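Local coordinates for protein putative dehydratase (Mesorhizobium loti, PDB 2POZ) that is of unknown function but, as a member of the mandelate racemase and muconate lactonizing enzyme family, probably acts as a lyase, perhaps a dehydratase, at residues Y11-G16 against R373-Y378; H19-E24 against A47-I52; G310-E315 against D341-V346; V346-P351 against V369-N374. All coordinates share one frame; numbering follows the deposited sequence.

Contact 1: residues Y11-G16 against R373-Y378; sequences YLLKSG and RNIEPY
Ile375 presses its terminal methyl into the face of the Tyr11 ring: CD1 lies 3.8 Å from the ring centroid and 9° off the ring normal, a CH-pi contact almost centred on the ring. With chi1 of 65°, CG1 of Ile375 sits between its own backbone N and carbonyl carbon, a position that lets CD1 bear down on the ring. Tyr11 CD1 comes within 3.2 Å of Ile375 O.

The second bump is the Tyr378 ring, which lies along the extended backbone of Leu12 to Lys14. Lys14 N stands 3.7 Å above one ring face, toward its rim, while Pro377 CB covers the other. Leu13 crosses this ring at about a right angle, with CG 3.9 Å from Tyr378 CD2. Beyond it, water 1 donates to Lys14 O (2.9 Å) and hydrogen-bonds Tyr378 OH.

Leu12 N donates to Tyr378 O at 3.0 Å, where strand 5-12 meets the chain running into strand 379-383. The C-terminal tail thus rejoins the N-terminal sheet, as in the enolase superfamily. Replacing Tyr11 by an alanine is likely to leave the Ile375 methyl without its ring face and Glu24 without the weak bond from the phenol oxygen.

Shape does most of the work here: one direct hydrogen bond and one water bridge set the alignment, the Tyr11 face takes an apolar methyl, and the Tyr378 ring lies over backbone with Leu13 CG beside its CD2.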
loop_
_atom_site.group_PDB
_atom_site.type_symbol
_atom_site.label_atom_id
_atom_site.label_comp_id
_atom_site.label_asym_id
_atom_site.label_seq_id
_atom_site.Cartn_x
_atom_site.Cartn_y
_atom_site.Cartn_z
ATOM N N TYR A 11 23.934 -41.866 5.836
ATOM C CA TYR A 11 23.173 -42.917 6.496
ATOM C C TYR A 11 21.678 -42.632 6.436
ATOM O O TYR A 11 21.246 -41.518 6.729
ATOM C CB TYR A 11 23.614 -43.008 7.963
ATOM C CG TYR A 11 25.109 -43.180 8.147
ATOM C CD1 TYR A 11 25.674 -44.448 8.278
ATOM C CD2 TYR A 11 25.967 -42.073 8.151
ATOM C CE1 TYR A 11 27.061 -44.616 8.408
ATOM C CE2 TYR A 11 27.359 -42.230 8.281
ATOM C CZ TYR A 11 27.893 -43.506 8.408
ATOM O OH TYR A 11 29.255 -43.674 8.526
ATOM N N LEU A 12 20.899 -43.636 6.039
ATOM C CA LEU A 12 19.449 -43.518 5.972
ATOM C C LEU A 12 18.926 -44.540 6.978
ATOM O O LEU A 12 18.775 -45.713 6.670
ATOM C CB LEU A 12 18.943 -43.838 4.563
ATOM C CG LEU A 12 17.428 -43.854 4.332
ATOM C CD1 LEU A 12 16.781 -42.585 4.862
ATOM C CD2 LEU A 12 17.159 -44.014 2.841
ATOM N N LEU A 13 18.667 -44.082 8.192
ATOM C CA LEU A 13 18.205 -44.968 9.245
ATOM C C LEU A 13 16.742 -45.363 9.227
ATOM O O LEU A 13 15.896 -44.722 8.604
ATOM C CB LEU A 13 18.486 -44.357 10.619
ATOM C CG LEU A 13 19.879 -44.429 11.249
ATOM C CD1 LEU A 13 20.879 -43.679 10.400
ATOM C CD2 LEU A 13 19.817 -43.838 12.651
ATOM N N LYS A 14 16.478 -46.458 9.927
ATOM C CA LYS A 14 15.132 -46.954 10.146
ATOM C C LYS A 14 15.173 -46.900 11.657
ATOM O O LYS A 14 15.843 -47.712 12.290
ATOM C CB LYS A 14 14.958 -48.403 9.681
ATOM C CG LYS A 14 13.535 -48.927 9.919
ATOM C CD LYS A 14 13.352 -50.379 9.493
ATOM C CE LYS A 14 13.929 -51.341 10.518
ATOM N NZ LYS A 14 13.536 -52.752 10.230
ATOM N N SER A 15 14.509 -45.914 12.242
ATOM C CA SER A 15 14.520 -45.773 13.691
ATOM C C SER A 15 13.099 -45.567 14.184
ATOM O O SER A 15 12.636 -44.432 14.325
ATOM C CB SER A 15 15.392 -44.581 14.088
ATOM O OG SER A 15 15.532 -44.488 15.493
ATOM N N GLY A 16 12.407 -46.674 14.445
ATOM C CA GLY A 16 11.035 -46.577 14.901
ATOM C C GLY A 16 10.192 -46.013 13.776
ATOM O O GLY A 16 10.312 -46.445 12.631
ATOM N N ARG A 373 28.771 -48.287 15.398
ATOM C CA ARG A 373 28.171 -49.612 15.274
ATOM C C ARG A 373 26.661 -49.541 15.055
ATOM O O ARG A 373 26.087 -50.403 14.390
ATOM C CB ARG A 373 28.448 -50.463 16.517
ATOM C CG ARG A 373 27.651 -51.767 16.516
ATOM C CD ARG A 373 27.840 -52.590 17.779
ATOM N NE ARG A 373 26.893 -53.707 17.830
ATOM C CZ ARG A 373 26.924 -54.677 18.741
ATOM N NH1 ARG A 373 27.857 -54.669 19.681
ATOM N NH2 ARG A 373 26.023 -55.653 18.715
ATOM N N ASN A 374 26.017 -48.516 15.605
ATOM C CA ASN A 374 24.570 -48.387 15.460
ATOM C C ASN A 374 24.089 -47.814 14.130
ATOM O O ASN A 374 22.987 -48.126 13.686
ATOM C CB ASN A 374 23.999 -47.563 16.613
ATOM C CG ASN A 374 23.983 -48.336 17.916
ATOM O OD1 ASN A 374 24.345 -49.513 17.945
ATOM N ND2 ASN A 374 23.560 -47.686 18.996
ATOM N N ILE A 375 24.910 -46.987 13.488
ATOM C CA ILE A 375 24.500 -46.393 12.222
ATOM C C ILE A 375 25.114 -47.059 10.991
ATOM O O ILE A 375 24.568 -46.959 9.891
ATOM C CB ILE A 375 24.832 -44.882 12.174
ATOM C CG1 ILE A 375 26.350 -44.676 12.222
ATOM C CG2 ILE A 375 24.145 -44.159 13.333
ATOM C CD1 ILE A 375 26.780 -43.234 12.093
ATOM N N GLU A 376 26.247 -47.735 11.172
ATOM C CA GLU A 376 26.919 -48.400 10.060
ATOM C C GLU A 376 25.996 -49.307 9.237
ATOM O O GLU A 376 26.102 -49.349 8.011
ATOM C CB GLU A 376 28.123 -49.193 10.578
ATOM C CG GLU A 376 28.998 -49.811 9.495
ATOM C CD GLU A 376 29.503 -48.795 8.481
ATOM O OE1 GLU A 376 29.752 -47.627 8.863
ATOM O OE2 GLU A 376 29.668 -49.176 7.299
ATOM N N PRO A 377 25.075 -50.043 9.894
ATOM C CA PRO A 377 24.164 -50.922 9.153
ATOM C C PRO A 377 23.269 -50.138 8.192
ATOM O O PRO A 377 22.702 -50.701 7.253
ATOM C CB PRO A 377 23.341 -51.588 10.259
ATOM C CG PRO A 377 24.280 -51.617 11.414
ATOM C CD PRO A 377 24.918 -50.237 11.346
ATOM N N TYR A 378 23.154 -48.837 8.428
ATOM C CA TYR A 378 22.303 -47.991 7.607
ATOM C C TYR A 378 23.054 -47.129 6.587
ATOM O O TYR A 378 22.472 -46.238 5.953
ATOM C CB TYR A 378 21.433 -47.138 8.533
ATOM C CG TYR A 378 20.542 -47.997 9.409
ATOM C CD1 TYR A 378 19.445 -48.677 8.873
ATOM C CD2 TYR A 378 20.843 -48.197 10.759
ATOM C CE1 TYR A 378 18.669 -49.541 9.663
ATOM C CE2 TYR A 378 20.080 -49.055 11.550
ATOM C CZ TYR A 378 18.996 -49.723 10.995
ATOM O OH TYR A 378 18.255 -50.578 11.782
HETATM O O HOH W 1 16.043 -50.083 13.860
#

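Contact 2: residues H19-E24 against A47-I52; sequences HPVLVE and AAAGMI
Ile52 reaches from helix 45-59 toward strand 21-27 and divides its branches between Val21 and Val23. At its CB the chain forks. The CG2 branch, anti to the backbone N, meets Val23 CG2 at 3.7 Å and Val23 CB at 4.1 Å. The other branch, CG1, runs anti to the carbonyl carbon (chi1 -62°) and stays extended through chi2, which carries the terminal CD1 out toward the strand, to 3.8 Å from Val21 CG1. Ile52 and Val21 therefore lie alongside, pointing opposite ways, whereas Val23 crosses Ile52 obliquely.

Val21 spreads its two methyls along the helix: CG1 also lies 3.9 Å from Ala49 N, and CG2 rests 4.1 Å from Ala48 CB. Small side chains at these helix positions fit the short separation of the segment axes, 8.6 Å at an angle of 19°, so that helix and strand run nearly parallel.

This is helix-on-sheet packing in the N-terminal domain of the family, with strand 21-27 an inner strand between 5-12 and 33-37. Ala95 of helix 87-108 touches both Val23 and Ile52, while Met51, a selenomethionine, packs against Val43 of a second subunit.

No hydrogen bond crosses the interface and all five touching residues are buried, so the layers are held across it by apolar packing, and the fit rests on methyl contacts.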
loop_
_atom_site.group_PDB
_atom_site.type_symbol
_atom_site.label_atom_id
_atom_site.label_comp_id
_atom_site.label_asym_id
_atom_site.label_seq_id
_atom_site.Cartn_x
_atom_site.Cartn_y
_atom_site.Cartn_z
ATOM N N HIS A 19 12.777 -41.957 9.885
ATOM C CA HIS A 19 13.849 -42.374 8.995
ATOM C C HIS A 19 14.880 -41.247 8.939
ATOM O O HIS A 19 14.999 -40.538 7.940
ATOM C CB HIS A 19 13.327 -42.729 7.589
ATOM C CG HIS A 19 12.322 -41.766 7.034
ATOM N ND1 HIS A 19 12.644 -40.479 6.658
ATOM C CD2 HIS A 19 11.008 -41.923 6.743
ATOM C CE1 HIS A 19 11.575 -39.887 6.157
ATOM N NE2 HIS A 19 10.568 -40.742 6.196
ATOM N N PRO A 20 15.630 -41.061 10.040
ATOM C CA PRO A 20 16.665 -40.029 10.154
ATOM C C PRO A 20 17.693 -40.200 9.045
ATOM O O PRO A 20 18.064 -41.326 8.693
ATOM C CB PRO A 20 17.280 -40.298 11.519
ATOM C CG PRO A 20 16.151 -40.911 12.290
ATOM C CD PRO A 20 15.553 -41.853 11.279
ATOM N N VAL A 21 18.145 -39.081 8.497
ATOM C CA VAL A 21 19.139 -39.086 7.432
ATOM C C VAL A 21 20.337 -38.365 8.025
ATOM O O VAL A 21 20.234 -37.198 8.409
ATOM C CB VAL A 21 18.615 -38.338 6.185
ATOM C CG1 VAL A 21 19.668 -38.338 5.080
ATOM C CG2 VAL A 21 17.326 -39.013 5.684
ATOM N N LEU A 22 21.461 -39.066 8.126
ATOM C CA LEU A 22 22.654 -38.483 8.717
ATOM C C LEU A 22 23.824 -38.438 7.756
ATOM O O LEU A 22 23.870 -39.182 6.781
ATOM C CB LEU A 22 23.090 -39.284 9.946
ATOM C CG LEU A 22 22.061 -39.843 10.923
ATOM C CD1 LEU A 22 22.819 -40.634 11.995
ATOM C CD2 LEU A 22 21.232 -38.738 11.543
ATOM N N VAL A 23 24.771 -37.555 8.053
ATOM C CA VAL A 23 25.970 -37.427 7.251
ATOM C C VAL A 23 27.159 -37.372 8.206
ATOM O O VAL A 23 27.061 -36.833 9.308
ATOM C CB VAL A 23 25.952 -36.145 6.372
ATOM C CG1 VAL A 23 26.009 -34.893 7.244
ATOM C CG2 VAL A 23 27.137 -36.162 5.408
ATOM N N GLU A 24 28.267 -37.977 7.793
ATOM C CA GLU A 24 29.482 -37.973 8.583
ATOM C C GLU A 24 30.597 -37.559 7.643
ATOM O O GLU A 24 30.837 -38.222 6.636
ATOM C CB GLU A 24 29.800 -39.362 9.138
ATOM C CG GLU A 24 31.112 -39.386 9.903
ATOM C CD GLU A 24 31.560 -40.789 10.270
ATOM O OE1 GLU A 24 31.855 -41.593 9.353
ATOM O OE2 GLU A 24 31.617 -41.079 11.482
ATOM N N ALA A 47 15.081 -39.039 -0.766
ATOM C CA ALA A 47 15.417 -37.860 -1.553
ATOM C C ALA A 47 16.502 -37.077 -0.813
ATOM O O ALA A 47 17.474 -36.607 -1.418
ATOM C CB ALA A 47 14.172 -36.990 -1.763
ATOM N N ALA A 48 16.339 -36.950 0.501
ATOM C CA ALA A 48 17.317 -36.238 1.317
ATOM C C ALA A 48 18.670 -36.959 1.260
ATOM O O ALA A 48 19.720 -36.325 1.125
ATOM C CB ALA A 48 16.829 -36.139 2.748
ATOM N N ALA A 49 18.647 -38.283 1.367
ATOM C CA ALA A 49 19.886 -39.062 1.294
ATOM C C ALA A 49 20.552 -38.838 -0.068
ATOM O O ALA A 49 21.765 -38.651 -0.154
ATOM C CB ALA A 49 19.589 -40.551 1.489
ATOM N N GLY A 50 19.746 -38.864 -1.127
ATOM C CA GLY A 50 20.267 -38.653 -2.468
ATOM C C GLY A 50 20.880 -37.269 -2.646
ATOM O O GLY A 50 21.905 -37.109 -3.320
HETATM N N MSE A 51 20.257 -36.264 -2.038
HETATM C CA MSE A 51 20.748 -34.892 -2.149
HETATM C C MSE A 51 22.102 -34.731 -1.479
HETATM O O MSE A 51 22.998 -34.107 -2.032
HETATM C CB MSE A 51 19.762 -33.900 -1.534
HETATM C CG MSE A 51 20.207 -32.443 -1.676
HETATM SE SE MSE A 51 20.389 -31.873 -3.535
HETATM C CE MSE A 51 22.182 -32.428 -3.926
ATOM N N ILE A 52 22.256 -35.286 -0.283
ATOM C CA ILE A 52 23.532 -35.178 0.402
ATOM C C ILE A 52 24.612 -35.831 -0.461
ATOM O O ILE A 52 25.718 -35.307 -0.584
ATOM C CB ILE A 52 23.479 -35.836 1.785
ATOM C CG1 ILE A 52 22.447 -35.099 2.654
ATOM C CG2 ILE A 52 24.873 -35.791 2.447
ATOM C CD1 ILE A 52 22.255 -35.718 4.024
#

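Contact 3: residues G310-E315 against D341-V346; sequences GSSLIE and DGYVEV
Ser312 OG donates to Glu345 OE2 at 2.7 Å, the direct hydrogen bond of the contact, and it uses the syn lone pair of that oxygen. Beside it, Val346 CG2 fits against the start of helix 312-324, 3.4 Å from Ser311 OG and 4.0 Å from Leu313 CB.

A second shell holds the carboxylate. Tyr343 OH donates to Glu345 OE1 at 2.7 Å, approaching from 57° above the carboxylate plane, and Leu347 N bonds to OE2 as well, so both oxygens are engaged. The Glu345 chain begins by pointing away from the helix, but a bend at chi2 (53°) swings the carboxylate back to Ser312. With an alanine here, the hydroxyls of Ser312 and Tyr343 and the Leu347 amide would probably be left without this common acceptor.

Water 2 bridges the two segments. It accepts from Ser312 N (3.0 Å) and Val346 N, and donates to Tyr343 OH and to Val344 O (2.9 Å), four bonds that join Ser312 N to the loop backbone and the Tyr343 hydroxyl. Further out, Lys338 NZ bonds Tyr343 OH.

Ser311 is the N-cap: its OG accepts from Leu313 N at 3.2 Å, and also pairs with Glu36 OE1 of the N-terminal domain, which bonds Ile314 N too. A capped helix following strand 303-304, met by a loop and by a residue of the other domain, is consistent with the interface between the (beta/alpha) barrel domain and the N-terminal domain in the enolase superfamily.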
loop_
_atom_site.group_PDB
_atom_site.type_symbol
_atom_site.label_atom_id
_atom_site.label_comp_id
_atom_site.label_asym_id
_atom_site.label_seq_id
_atom_site.Cartn_x
_atom_site.Cartn_y
_atom_site.Cartn_z
ATOM N N GLY A 310 14.045 -35.660 14.982
ATOM C CA GLY A 310 14.918 -36.589 14.288
ATOM C C GLY A 310 15.596 -37.465 15.320
ATOM O O GLY A 310 14.962 -37.899 16.275
ATOM N N SER A 311 16.879 -37.731 15.141
ATOM C CA SER A 311 17.602 -38.560 16.094
ATOM C C SER A 311 18.211 -37.663 17.178
ATOM O O SER A 311 18.046 -36.438 17.154
ATOM C CB SER A 311 18.718 -39.321 15.380
ATOM O OG SER A 311 19.786 -38.438 15.066
ATOM N N SER A 312 18.908 -38.277 18.127
ATOM C CA SER A 312 19.566 -37.537 19.203
ATOM C C SER A 312 20.575 -36.526 18.646
ATOM O O SER A 312 20.880 -35.520 19.293
ATOM C CB SER A 312 20.309 -38.502 20.132
ATOM O OG SER A 312 19.425 -39.404 20.765
ATOM N N LEU A 313 21.111 -36.801 17.461
ATOM C CA LEU A 313 22.089 -35.895 16.863
ATOM C C LEU A 313 21.501 -34.510 16.586
ATOM O O LEU A 313 21.991 -33.512 17.110
ATOM C CB LEU A 313 22.663 -36.483 15.564
ATOM C CG LEU A 313 23.659 -35.585 14.800
ATOM C CD1 LEU A 313 24.794 -35.159 15.724
ATOM C CD2 LEU A 313 24.211 -36.327 13.587
ATOM N N ILE A 314 20.450 -34.431 15.777
ATOM C CA ILE A 314 19.877 -33.119 15.481
ATOM C C ILE A 314 19.345 -32.414 16.729
ATOM O O ILE A 314 19.346 -31.190 16.795
ATOM C CB ILE A 314 18.765 -33.190 14.406
ATOM C CG1 ILE A 314 18.434 -31.768 13.935
ATOM C CG2 ILE A 314 17.522 -33.859 14.960
ATOM C CD1 ILE A 314 17.847 -31.709 12.533
ATOM N N GLU A 315 18.911 -33.179 17.724
ATOM C CA GLU A 315 18.419 -32.572 18.960
ATOM C C GLU A 315 19.586 -31.907 19.691
ATOM O O GLU A 315 19.473 -30.785 20.186
ATOM C CB GLU A 315 17.788 -33.624 19.882
ATOM C CG GLU A 315 16.518 -34.255 19.350
ATOM C CD GLU A 315 15.941 -35.291 20.301
ATOM O OE1 GLU A 315 15.782 -34.964 21.501
ATOM O OE2 GLU A 315 15.644 -36.424 19.851
ATOM N N ASP A 341 9.686 -49.529 18.729
ATOM C CA ASP A 341 10.454 -50.744 18.509
ATOM C C ASP A 341 11.442 -50.356 17.421
ATOM O O ASP A 341 11.078 -49.648 16.479
ATOM C CB ASP A 341 9.586 -51.889 17.975
ATOM C CG ASP A 341 8.451 -52.252 18.898
ATOM O OD1 ASP A 341 8.603 -52.138 20.127
ATOM O OD2 ASP A 341 7.406 -52.671 18.376
ATOM N N GLY A 342 12.679 -50.812 17.543
ATOM C CA GLY A 342 13.666 -50.490 16.534
ATOM C C GLY A 342 14.274 -49.101 16.633
ATOM O O GLY A 342 15.017 -48.698 15.738
ATOM N N TYR A 343 13.962 -48.360 17.692
ATOM C CA TYR A 343 14.551 -47.033 17.860
ATOM C C TYR A 343 16.068 -47.210 17.877
ATOM O O TYR A 343 16.585 -48.123 18.528
ATOM C CB TYR A 343 14.118 -46.393 19.183
ATOM C CG TYR A 343 14.979 -45.205 19.578
ATOM C CD1 TYR A 343 14.893 -43.989 18.894
ATOM C CD2 TYR A 343 15.909 -45.312 20.615
ATOM C CE1 TYR A 343 15.716 -42.908 19.233
ATOM C CE2 TYR A 343 16.737 -44.241 20.960
ATOM C CZ TYR A 343 16.633 -43.044 20.266
ATOM O OH TYR A 343 17.449 -41.989 20.604
ATOM N N VAL A 344 16.776 -46.337 17.170
ATOM C CA VAL A 344 18.225 -46.406 17.113
ATOM C C VAL A 344 18.893 -45.207 17.770
ATOM O O VAL A 344 18.746 -44.075 17.307
ATOM C CB VAL A 344 18.723 -46.488 15.649
ATOM C CG1 VAL A 344 20.255 -46.459 15.612
ATOM C CG2 VAL A 344 18.197 -47.754 14.998
ATOM N N GLU A 345 19.631 -45.456 18.848
ATOM C CA GLU A 345 20.352 -44.389 19.529
ATOM C C GLU A 345 21.632 -44.132 18.733
ATOM O O GLU A 345 22.497 -45.001 18.638
ATOM C CB GLU A 345 20.705 -44.807 20.957
ATOM C CG GLU A 345 21.448 -43.726 21.729
ATOM C CD GLU A 345 20.715 -42.393 21.702
ATOM O OE1 GLU A 345 19.603 -42.320 22.264
ATOM O OE2 GLU A 345 21.251 -41.426 21.111
ATOM N N VAL A 346 21.750 -42.939 18.156
ATOM C CA VAL A 346 22.922 -42.601 17.351
ATOM C C VAL A 346 24.054 -41.968 18.156
ATOM O O VAL A 346 25.176 -41.858 17.672
ATOM C CB VAL A 346 22.548 -41.630 16.195
ATOM C CG1 VAL A 346 21.436 -42.234 15.342
ATOM C CG2 VAL A 346 22.113 -40.286 16.766
HETATM O O HOH W 2 18.999 -41.321 18.228
#

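Contact 4: residues V346-P351 against V369-N374; sequences VLENPP and VLIKRN
Val346 O accepts from Ile371 N at 3.0 Å, with the donor standing 41° out of the carbonyl plane rather than on a lone pair. The same oxygen receives a CA-H contact from Leu370 CA at 3.2 Å. Its counterpart, Val369 O, takes the amide of Glu348 N at 2.7 Å, the donor lying almost in line with the carbonyl bond and the N-H...O angle reaching 163°. Leu347 CA adds a CA-H contact to that oxygen.

The two N-H...O bonds flank Leu347 and Leu370, an antiparallel, non-hydrogen-bonded pair whose CA atoms are 4.6 Å apart: a single beta bridge. It joins the loop ahead of strands 353-354 and 357-359, which belong to the mixed sheet also containing 123-128, to the approach to helix 372-375. Ile371 is at the N-cap of that helix, and its carbonyl takes Asn374 N.

Farther along, Asn349 OD1 receives Val369 N in a weak bond of 3.4 Å, and its ND2 rests on Val369 CG2 at 3.6 Å. Beyond the pair of segments, Asn374 ND2 bonds Glu345 O.

Ile371 packs over the bridge backbone. With CG1 anti to the carbonyl carbon (chi1 -58°) and the chain extended, its CD1 is in tight contact, 3.1 Å, with Leu347 O. Glu348 crosses it at about a right angle, OE1 3.5 Å from Ile371 CG1. On the other side of the bridge, Leu347 CD2 meets Leu370 CD2. Val346 packs on Leu22 and Ile375.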
loop_
_atom_site.group_PDB
_atom_site.type_symbol
_atom_site.label_atom_id
_atom_site.label_comp_id
_atom_site.label_asym_id
_atom_site.label_seq_id
_atom_site.Cartn_x
_atom_site.Cartn_y
_atom_site.Cartn_z
ATOM N N VAL A 346 21.750 -42.939 18.156
ATOM C CA VAL A 346 22.922 -42.601 17.351
ATOM C C VAL A 346 24.054 -41.968 18.156
ATOM O O VAL A 346 25.176 -41.858 17.672
ATOM C CB VAL A 346 22.548 -41.630 16.195
ATOM C CG1 VAL A 346 21.436 -42.234 15.342
ATOM C CG2 VAL A 346 22.113 -40.286 16.766
ATOM N N LEU A 347 23.772 -41.553 19.384
ATOM C CA LEU A 347 24.807 -40.916 20.188
ATOM C C LEU A 347 25.260 -41.741 21.373
ATOM O O LEU A 347 24.470 -42.449 21.994
ATOM C CB LEU A 347 24.327 -39.555 20.694
ATOM C CG LEU A 347 24.010 -38.495 19.639
ATOM C CD1 LEU A 347 23.699 -37.183 20.340
ATOM C CD2 LEU A 347 25.195 -38.334 18.693
ATOM N N GLU A 348 26.543 -41.629 21.691
ATOM C CA GLU A 348 27.100 -42.347 22.822
ATOM C C GLU A 348 26.628 -41.632 24.085
ATOM O O GLU A 348 26.389 -42.250 25.124
ATOM C CB GLU A 348 28.626 -42.328 22.752
ATOM C CG GLU A 348 29.279 -43.355 23.641
ATOM C CD GLU A 348 29.016 -44.762 23.159
ATOM O OE1 GLU A 348 29.512 -45.110 22.060
ATOM O OE2 GLU A 348 28.310 -45.512 23.870
ATOM N N ASN A 349 26.476 -40.318 23.968
ATOM C CA ASN A 349 26.059 -39.481 25.084
ATOM C C ASN A 349 24.865 -38.607 24.711
ATOM O O ASN A 349 24.981 -37.385 24.604
ATOM C CB ASN A 349 27.233 -38.607 25.498
ATOM C CG ASN A 349 28.148 -38.291 24.328
ATOM O OD1 ASN A 349 27.716 -37.718 23.319
ATOM N ND2 ASN A 349 29.416 -38.676 24.447
ATOM N N PRO A 350 23.695 -39.226 24.509
ATOM C CA PRO A 350 22.509 -38.451 24.149
ATOM C C PRO A 350 22.134 -37.485 25.264
ATOM O O PRO A 350 22.430 -37.727 26.432
ATOM C CB PRO A 350 21.454 -39.530 23.922
ATOM C CG PRO A 350 21.863 -40.594 24.888
ATOM C CD PRO A 350 23.358 -40.645 24.720
ATOM N N PRO A 351 21.488 -36.366 24.916
ATOM C CA PRO A 351 21.100 -35.401 25.947
ATOM C C PRO A 351 19.960 -35.991 26.768
ATOM O O PRO A 351 19.041 -36.586 26.212
ATOM C CB PRO A 351 20.672 -34.189 25.127
ATOM C CG PRO A 351 20.055 -34.820 23.919
ATOM C CD PRO A 351 21.041 -35.924 23.583
ATOM N N VAL A 369 28.812 -37.534 20.127
ATOM C CA VAL A 369 29.695 -38.591 19.641
ATOM C C VAL A 369 28.833 -39.724 19.081
ATOM O O VAL A 369 28.027 -40.318 19.800
ATOM C CB VAL A 369 30.583 -39.152 20.781
ATOM C CG1 VAL A 369 31.595 -40.142 20.217
ATOM C CG2 VAL A 369 31.294 -38.014 21.500
ATOM N N LEU A 370 29.000 -40.009 17.795
ATOM C CA LEU A 370 28.232 -41.056 17.138
ATOM C C LEU A 370 28.651 -42.454 17.589
ATOM O O LEU A 370 29.797 -42.680 17.981
ATOM C CB LEU A 370 28.405 -40.965 15.621
ATOM C CG LEU A 370 27.866 -39.749 14.867
ATOM C CD1 LEU A 370 28.374 -39.793 13.437
ATOM C CD2 LEU A 370 26.345 -39.742 14.888
ATOM N N ILE A 371 27.703 -43.384 17.547
ATOM C CA ILE A 371 27.984 -44.771 17.885
ATOM C C ILE A 371 27.990 -45.420 16.513
ATOM O O ILE A 371 26.947 -45.813 15.993
ATOM C CB ILE A 371 26.871 -45.397 18.751
ATOM C CG1 ILE A 371 26.700 -44.593 20.041
ATOM C CG2 ILE A 371 27.228 -46.843 19.079
ATOM C CD1 ILE A 371 25.643 -45.151 20.989
ATOM N N LYS A 372 29.175 -45.497 15.915
ATOM C CA LYS A 372 29.320 -46.054 14.582
ATOM C C LYS A 372 28.672 -47.419 14.397
ATOM O O LYS A 372 28.080 -47.683 13.354
ATOM C CB LYS A 372 30.802 -46.110 14.191
ATOM C CG LYS A 372 31.485 -44.737 14.154
ATOM C CD LYS A 372 30.815 -43.769 13.166
ATOM C CE LYS A 372 31.194 -44.051 11.712
ATOM N NZ LYS A 372 30.770 -45.400 11.256
ATOM N N ARG A 373 28.771 -48.287 15.398
ATOM C CA ARG A 373 28.171 -49.612 15.274
ATOM C C ARG A 373 26.661 -49.541 15.055
ATOM O O ARG A 373 26.087 -50.403 14.390
ATOM C CB ARG A 373 28.448 -50.463 16.517
ATOM C CG ARG A 373 27.651 -51.767 16.516
ATOM C CD ARG A 373 27.840 -52.590 17.779
ATOM N NE ARG A 373 26.893 -53.707 17.830
ATOM C CZ ARG A 373 26.924 -54.677 18.741
ATOM N NH1 ARG A 373 27.857 -54.669 19.681
ATOM N NH2 ARG A 373 26.023 -55.653 18.715
ATOM N N ASN A 374 26.017 -48.516 15.605
ATOM C CA ASN A 374 24.570 -48.387 15.460
ATOM C C ASN A 374 24.089 -47.814 14.130
ATOM O O ASN A 374 22.987 -48.126 13.686
ATOM C CB ASN A 374 23.999 -47.563 16.613
ATOM C CG ASN A 374 23.983 -48.336 17.916
ATOM O OD1 ASN A 374 24.345 -49.513 17.945
ATOM N ND2 ASN A 374 23.560 -47.686 18.996
#

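In the fold
Contacts 2 and 3 are buried, contacts 1 and 4 partly so, with exposed residues among those that touch. Contact 2 is purely apolar and joins a helix to the antiparallel N-terminal sheet; contact 1 reaches the same sheet through the neighbouring strand 5-12. Contacts 1 and 4 both use helix 372-375, and Val346 serves contacts 3 and 4. Contact 3 is buried yet polar, relying on a carboxylate and a water, whereas contact 4 relies chiefly on backbone bonds. Leu22, facing away from the helix of contact 2, touches Ser311, Val346 and Ile375, and thereby links the N-terminal sheet to the other three contacts.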